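PDB 6LCJ: alpha-galactosidase from Thermus thermophilus, which probably hydrolyses terminal alpha-galactosyl residues from galacto-oligosaccharides, as a hexameric, thermostable glycosidase of family GH36. Local coordinates for residues Phe46-Trp58 / Ala383-Glu395. Sequence-based numbering, arbitrary orientation.
Sequences FRHGWQSWSLAAW and ALRSTLHRLWLME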
loop_
_atom_site.group_PDB
_atom_site.type_symbol
_atom_site.label_atom_id
_atom_site.label_comp_id
_atom_site.label_asym_id
_atom_site.label_seq_id
_atom_site.Cartn_x
_atom_site.Cartn_y
_atom_site.Cartn_z
ATOM N N PHE E 46 -0.585 28.868 22.087
ATOM C CA PHE E 46 -1.397 29.822 21.344
ATOM C C PHE E 46 -1.141 29.634 19.847
ATOM O O PHE E 46 -0.047 29.927 19.335
ATOM C CB PHE E 46 -1.118 31.257 21.764
ATOM C CG PHE E 46 -1.911 32.258 20.974
ATOM C CD1 PHE E 46 -3.289 32.285 21.068
ATOM C CD2 PHE E 46 -1.286 33.144 20.108
ATOM C CE1 PHE E 46 -4.035 33.197 20.326
ATOM C CE2 PHE E 46 -2.020 34.060 19.380
ATOM C CZ PHE E 46 -3.397 34.088 19.490
ATOM N N ARG E 47 -2.159 29.163 19.149
ATOM C CA ARG E 47 -2.058 28.822 17.744
ATOM C C ARG E 47 -2.653 29.984 16.960
ATOM O O ARG E 47 -3.875 30.121 16.874
ATOM C CB ARG E 47 -2.782 27.505 17.483
ATOM C CG ARG E 47 -2.481 26.885 16.132
ATOM C CD ARG E 47 -3.472 27.336 15.076
ATOM N NE ARG E 47 -3.164 26.719 13.794
ATOM C CZ ARG E 47 -3.723 27.068 12.643
ATOM N NH1 ARG E 47 -4.628 28.034 12.611
ATOM N NH2 ARG E 47 -3.381 26.445 11.517
ATOM N N HIS E 48 -1.791 30.836 16.406
ATOM C CA HIS E 48 -2.245 31.978 15.614
ATOM C C HIS E 48 -2.270 31.637 14.120
ATOM O O HIS E 48 -1.219 31.475 13.488
ATOM C CB HIS E 48 -1.376 33.202 15.852
ATOM C CG HIS E 48 -1.942 34.416 15.198
ATOM N ND1 HIS E 48 -1.333 35.049 14.136
ATOM C CD2 HIS E 48 -3.128 35.047 15.385
ATOM C CE1 HIS E 48 -2.098 36.044 13.726
ATOM N NE2 HIS E 48 -3.193 36.067 14.469
ATOM N N GLY E 49 -3.467 31.567 13.547
ATOM C CA GLY E 49 -3.602 31.307 12.124
ATOM C C GLY E 49 -3.141 32.471 11.258
ATOM O O GLY E 49 -2.960 33.610 11.702
ATOM N N TRP E 50 -2.978 32.165 9.970
ATOM C CA TRP E 50 -2.301 33.079 9.054
ATOM C C TRP E 50 -3.156 34.287 8.695
ATOM O O TRP E 50 -2.661 35.418 8.683
ATOM C CB TRP E 50 -1.922 32.340 7.783
ATOM C CG TRP E 50 -1.108 33.149 6.821
ATOM C CD1 TRP E 50 -0.083 34.003 7.117
ATOM C CD2 TRP E 50 -1.246 33.161 5.400
ATOM N NE1 TRP E 50 0.427 34.542 5.965
ATOM C CE2 TRP E 50 -0.263 34.038 4.895
ATOM C CE3 TRP E 50 -2.096 32.496 4.498
ATOM C CZ2 TRP E 50 -0.109 34.279 3.530
ATOM C CZ3 TRP E 50 -1.944 32.727 3.145
ATOM C CH2 TRP E 50 -0.956 33.612 2.669
ATOM N N GLN E 51 -4.417 34.064 8.333
ATOM C CA GLN E 51 -5.243 35.110 7.754
ATOM C C GLN E 51 -6.553 35.258 8.537
ATOM O O GLN E 51 -6.809 34.561 9.526
ATOM C CB GLN E 51 -5.488 34.843 6.253
ATOM C CG GLN E 51 -5.970 33.449 5.917
ATOM C CD GLN E 51 -7.224 33.453 5.058
ATOM O OE1 GLN E 51 -8.134 34.256 5.283
ATOM N NE2 GLN E 51 -7.285 32.545 4.075
ATOM N N SER E 52 -7.378 36.201 8.075
ATOM C CA SER E 52 -8.628 36.568 8.749
ATOM C C SER E 52 -9.451 35.353 9.160
ATOM O O SER E 52 -9.834 35.220 10.326
ATOM C CB SER E 52 -9.455 37.462 7.829
ATOM O OG SER E 52 -8.848 38.738 7.700
ATOM N N TRP E 53 -9.732 34.456 8.211
ATOM C CA TRP E 53 -10.598 33.309 8.464
ATOM C C TRP E 53 -9.896 32.215 9.261
ATOM O O TRP E 53 -10.572 31.338 9.815
ATOM C CB TRP E 53 -11.127 32.749 7.128
ATOM C CG TRP E 53 -11.746 33.823 6.261
ATOM C CD1 TRP E 53 -12.468 34.904 6.690
ATOM C CD2 TRP E 53 -11.668 33.938 4.835
ATOM N NE1 TRP E 53 -12.847 35.675 5.626
ATOM C CE2 TRP E 53 -12.371 35.109 4.473
ATOM C CE3 TRP E 53 -11.080 33.166 3.825
ATOM C CZ2 TRP E 53 -12.499 35.528 3.136
ATOM C CZ3 TRP E 53 -11.210 33.596 2.485
ATOM C CH2 TRP E 53 -11.917 34.754 2.164
ATOM N N SER E 54 -8.570 32.256 9.350
ATOM C CA SER E 54 -7.819 31.178 9.985
ATOM C C SER E 54 -8.119 31.084 11.481
ATOM O O SER E 54 -8.498 32.062 12.129
ATOM C CB SER E 54 -6.319 31.377 9.771
ATOM O OG SER E 54 -5.993 31.217 8.406
ATOM N N LEU E 55 -7.943 29.884 12.023
ATOM C CA LEU E 55 -8.167 29.668 13.443
ATOM C C LEU E 55 -7.086 30.344 14.278
ATOM O O LEU E 55 -5.884 30.154 14.040
ATOM C CB LEU E 55 -8.194 28.176 13.757
ATOM C CG LEU E 55 -8.310 27.923 15.267
ATOM C CD1 LEU E 55 -9.758 27.901 15.713
ATOM C CD2 LEU E 55 -7.577 26.652 15.694
ATOM N N ALA E 56 -7.515 31.130 15.261
ATOM C CA ALA E 56 -6.659 31.599 16.339
ATOM C C ALA E 56 -7.270 31.127 17.651
ATOM O O ALA E 56 -8.415 31.483 17.964
ATOM C CB ALA E 56 -6.522 33.122 16.320
ATOM N N ALA E 57 -6.519 30.328 18.411
ATOM C CA ALA E 57 -7.050 29.764 19.647
ATOM C C ALA E 57 -5.924 29.099 20.424
ATOM O O ALA E 57 -4.854 28.825 19.877
ATOM C CB ALA E 57 -8.164 28.747 19.373
ATOM N N TRP E 58 -6.193 28.833 21.707
ATOM C CA TRP E 58 -5.307 28.031 22.545
ATOM C C TRP E 58 -5.602 26.555 22.322
ATOM O O TRP E 58 -6.758 26.128 22.404
ATOM C CB TRP E 58 -5.490 28.381 24.026
ATOM C CG TRP E 58 -4.922 29.724 24.408
ATOM C CD1 TRP E 58 -5.585 30.927 24.442
ATOM C CD2 TRP E 58 -3.566 30.007 24.781
ATOM N NE1 TRP E 58 -4.724 31.932 24.824
ATOM C CE2 TRP E 58 -3.482 31.398 25.039
ATOM C CE3 TRP E 58 -2.418 29.219 24.927
ATOM C CZ2 TRP E 58 -2.301 32.011 25.440
ATOM C CZ3 TRP E 58 -1.243 29.833 25.319
ATOM C CH2 TRP E 58 -1.193 31.219 25.574
ATOM N N ALA E 383 -16.669 32.500 13.953
ATOM C CA ALA E 383 -16.356 33.924 13.971
ATOM C C ALA E 383 -15.892 34.356 15.351
ATOM O O ALA E 383 -14.800 34.917 15.512
ATOM C CB ALA E 383 -17.576 34.736 13.541
ATOM N N LEU E 384 -16.706 34.065 16.369
ATOM C CA LEU E 384 -16.396 34.516 17.720
ATOM C C LEU E 384 -15.071 33.938 18.206
ATOM O O LEU E 384 -14.274 34.650 18.826
ATOM C CB LEU E 384 -17.538 34.147 18.670
ATOM C CG LEU E 384 -18.854 34.920 18.539
ATOM C CD1 LEU E 384 -19.917 34.215 19.350
ATOM C CD2 LEU E 384 -18.741 36.383 18.976
ATOM N N ARG E 385 -14.798 32.663 17.903
ATOM C CA ARG E 385 -13.627 32.009 18.490
ATOM C C ARG E 385 -12.324 32.680 18.064
ATOM O O ARG E 385 -11.430 32.890 18.890
ATOM C CB ARG E 385 -13.588 30.525 18.132
ATOM C CG ARG E 385 -12.348 29.820 18.704
ATOM C CD ARG E 385 -12.511 28.297 18.759
ATOM N NE ARG E 385 -12.690 27.816 17.405
ATOM C CZ ARG E 385 -13.821 27.312 16.927
ATOM N NH1 ARG E 385 -14.884 27.166 17.719
ATOM N NH2 ARG E 385 -13.887 26.957 15.649
ATOM N N SER E 386 -12.189 33.018 16.775
ATOM C CA SER E 386 -10.938 33.599 16.295
ATOM C C SER E 386 -10.832 35.076 16.651
ATOM O O SER E 386 -9.750 35.554 17.011
ATOM C CB SER E 386 -10.805 33.397 14.784
ATOM O OG SER E 386 -10.455 32.051 14.492
ATOM N N THR E 387 -11.941 35.811 16.536
ATOM C CA THR E 387 -11.963 37.221 16.909
ATOM C C THR E 387 -11.555 37.416 18.364
ATOM O O THR E 387 -10.717 38.271 18.680
ATOM C CB THR E 387 -13.359 37.784 16.670
ATOM O OG1 THR E 387 -13.652 37.738 15.276
ATOM C CG2 THR E 387 -13.471 39.221 17.190
ATOM N N LEU E 388 -12.130 36.623 19.269
ATOM C CA LEU E 388 -11.801 36.757 20.681
ATOM C C LEU E 388 -10.302 36.657 20.946
ATOM O O LEU E 388 -9.809 37.238 21.922
ATOM C CB LEU E 388 -12.545 35.699 21.495
ATOM C CG LEU E 388 -13.990 36.045 21.836
ATOM C CD1 LEU E 388 -14.785 34.805 22.214
ATOM C CD2 LEU E 388 -14.020 37.090 22.942
ATOM N N HIS E 389 -9.553 35.944 20.104
ATOM C CA HIS E 389 -8.122 35.780 20.334
ATOM C C HIS E 389 -7.285 36.745 19.517
ATOM O O HIS E 389 -6.058 36.610 19.477
ATOM C CB HIS E 389 -7.683 34.349 20.039
ATOM C CG HIS E 389 -8.323 33.334 20.925
ATOM N ND1 HIS E 389 -9.590 32.841 20.697
ATOM C CD2 HIS E 389 -7.880 32.733 22.051
ATOM C CE1 HIS E 389 -9.897 31.968 21.638
ATOM N NE2 HIS E 389 -8.875 31.884 22.472
ATOM N N ARG E 390 -7.915 37.715 18.862
ATOM C CA ARG E 390 -7.184 38.713 18.102
ATOM C C ARG E 390 -7.525 40.135 18.530
ATOM O O ARG E 390 -7.178 41.085 17.812
ATOM C CB ARG E 390 -7.438 38.509 16.605
ATOM C CG ARG E 390 -6.681 37.321 16.042
ATOM C CD ARG E 390 -7.060 37.037 14.603
ATOM N NE ARG E 390 -6.096 36.157 13.949
ATOM C CZ ARG E 390 -6.407 35.344 12.946
ATOM N NH1 ARG E 390 -7.656 35.315 12.492
ATOM N NH2 ARG E 390 -5.480 34.569 12.389
ATOM N N LEU E 391 -8.181 40.311 19.685
ATOM C CA LEU E 391 -8.604 41.648 20.090
ATOM C C LEU E 391 -7.425 42.534 20.476
ATOM O O LEU E 391 -7.545 43.759 20.384
ATOM C CB LEU E 391 -9.610 41.560 21.231
ATOM C CG LEU E 391 -10.953 40.930 20.852
ATOM C CD1 LEU E 391 -11.807 40.715 22.063
ATOM C CD2 LEU E 391 -11.677 41.815 19.848
ATOM N N TRP E 392 -6.279 41.942 20.846
ATOM C CA TRP E 392 -5.068 42.709 21.125
ATOM C C TRP E 392 -4.620 43.539 19.930
ATOM O O TRP E 392 -3.835 44.472 20.101
ATOM C CB TRP E 392 -3.926 41.783 21.569
ATOM C CG TRP E 392 -3.757 40.558 20.721
ATOM C CD1 TRP E 392 -4.491 39.414 20.780
ATOM C CD2 TRP E 392 -2.787 40.356 19.677
ATOM N NE1 TRP E 392 -4.054 38.516 19.831
ATOM C CE2 TRP E 392 -3.004 39.069 19.148
ATOM C CE3 TRP E 392 -1.763 41.139 19.141
ATOM C CZ2 TRP E 392 -2.239 38.552 18.114
ATOM C CZ3 TRP E 392 -1.010 40.631 18.125
ATOM C CH2 TRP E 392 -1.247 39.347 17.611
ATOM N N LEU E 393 -5.101 43.243 18.730
ATOM C CA LEU E 393 -4.771 44.067 17.574
ATOM C C LEU E 393 -5.511 45.398 17.536
ATOM O O LEU E 393 -5.311 46.158 16.586
ATOM C CB LEU E 393 -5.052 43.304 16.282
ATOM C CG LEU E 393 -4.056 42.166 16.162
ATOM C CD1 LEU E 393 -4.555 41.174 15.136
ATOM C CD2 LEU E 393 -2.672 42.710 15.828
ATOM N N MET E 394 -6.373 45.688 18.517
ATOM C CA MET E 394 -7.056 46.976 18.554
ATOM C C MET E 394 -6.079 48.118 18.772
ATOM O O MET E 394 -6.436 49.278 18.564
ATOM C CB MET E 394 -8.117 46.978 19.653
ATOM C CG MET E 394 -9.400 46.258 19.269
ATOM S SD MET E 394 -10.454 46.156 20.711
ATOM C CE MET E 394 -10.889 47.895 20.935
ATOM N N GLU E 395 -4.860 47.796 19.203
ATOM C CA GLU E 395 -3.766 48.751 19.235
ATOM C C GLU E 395 -3.356 49.202 17.834
ATOM O O GLU E 395 -2.854 50.319 17.660
ATOM C CB GLU E 395 -2.580 48.100 19.947
ATOM C CG GLU E 395 -1.329 48.949 19.983
ATOM C CD GLU E 395 -1.431 50.113 20.961
ATOM O OE1 GLU E 395 -2.359 50.121 21.818
ATOM O OE2 GLU E 395 -0.568 51.021 20.869
#
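A56 and S386 have the nearest CA atoms, 4.7 Å apart, where strand 56-58 crosses helix 383-388 at 79° with the axes 6.7 Å apart. Strands 46-48 and 56-58 form a beta hairpin whose connecting loop contains a type I turn from Q51 to S54, and R390, extended from CG to NE, carries its guanidinium to the loop carbonyls. R390 NE donates to H48 NE2 at 3.0 Å and 166°; the acceptor lies in the guanidinium plane, yet the ring stands almost perpendicular to it (83°). R390 NH2 makes weak, bent bonds to G49 O (2.8 Å) and Q51 O, and NH1 a further weak one to Q51 O, while A56 CB packs over one guanidinium face. H389 lies against the strand: A57 CA sits 3.9 Å from the H389 ring centroid, almost on its normal, a CH-pi contact. R385 O, 2.6 Å from the donor H389 ND1, fixes the ring's rotation. F46 turns its ring edge to H389 CB, CE1 at 3.8 Å, and L55 CD1 meets the edge of the R385 guanidinium, whose NH2 bonds to N382 OD1. R390 NH1 also donates to V355 O, and H389 NE2 is hydrogen-bonded to Y464 OH. The contact thus joins the edge of the seven-stranded antiparallel sheet, where strand 44-48 lies between 56-59 and 93-97, to the TIM-barrel domain through helix 380-388, with helix 415-428 against L384 and L391.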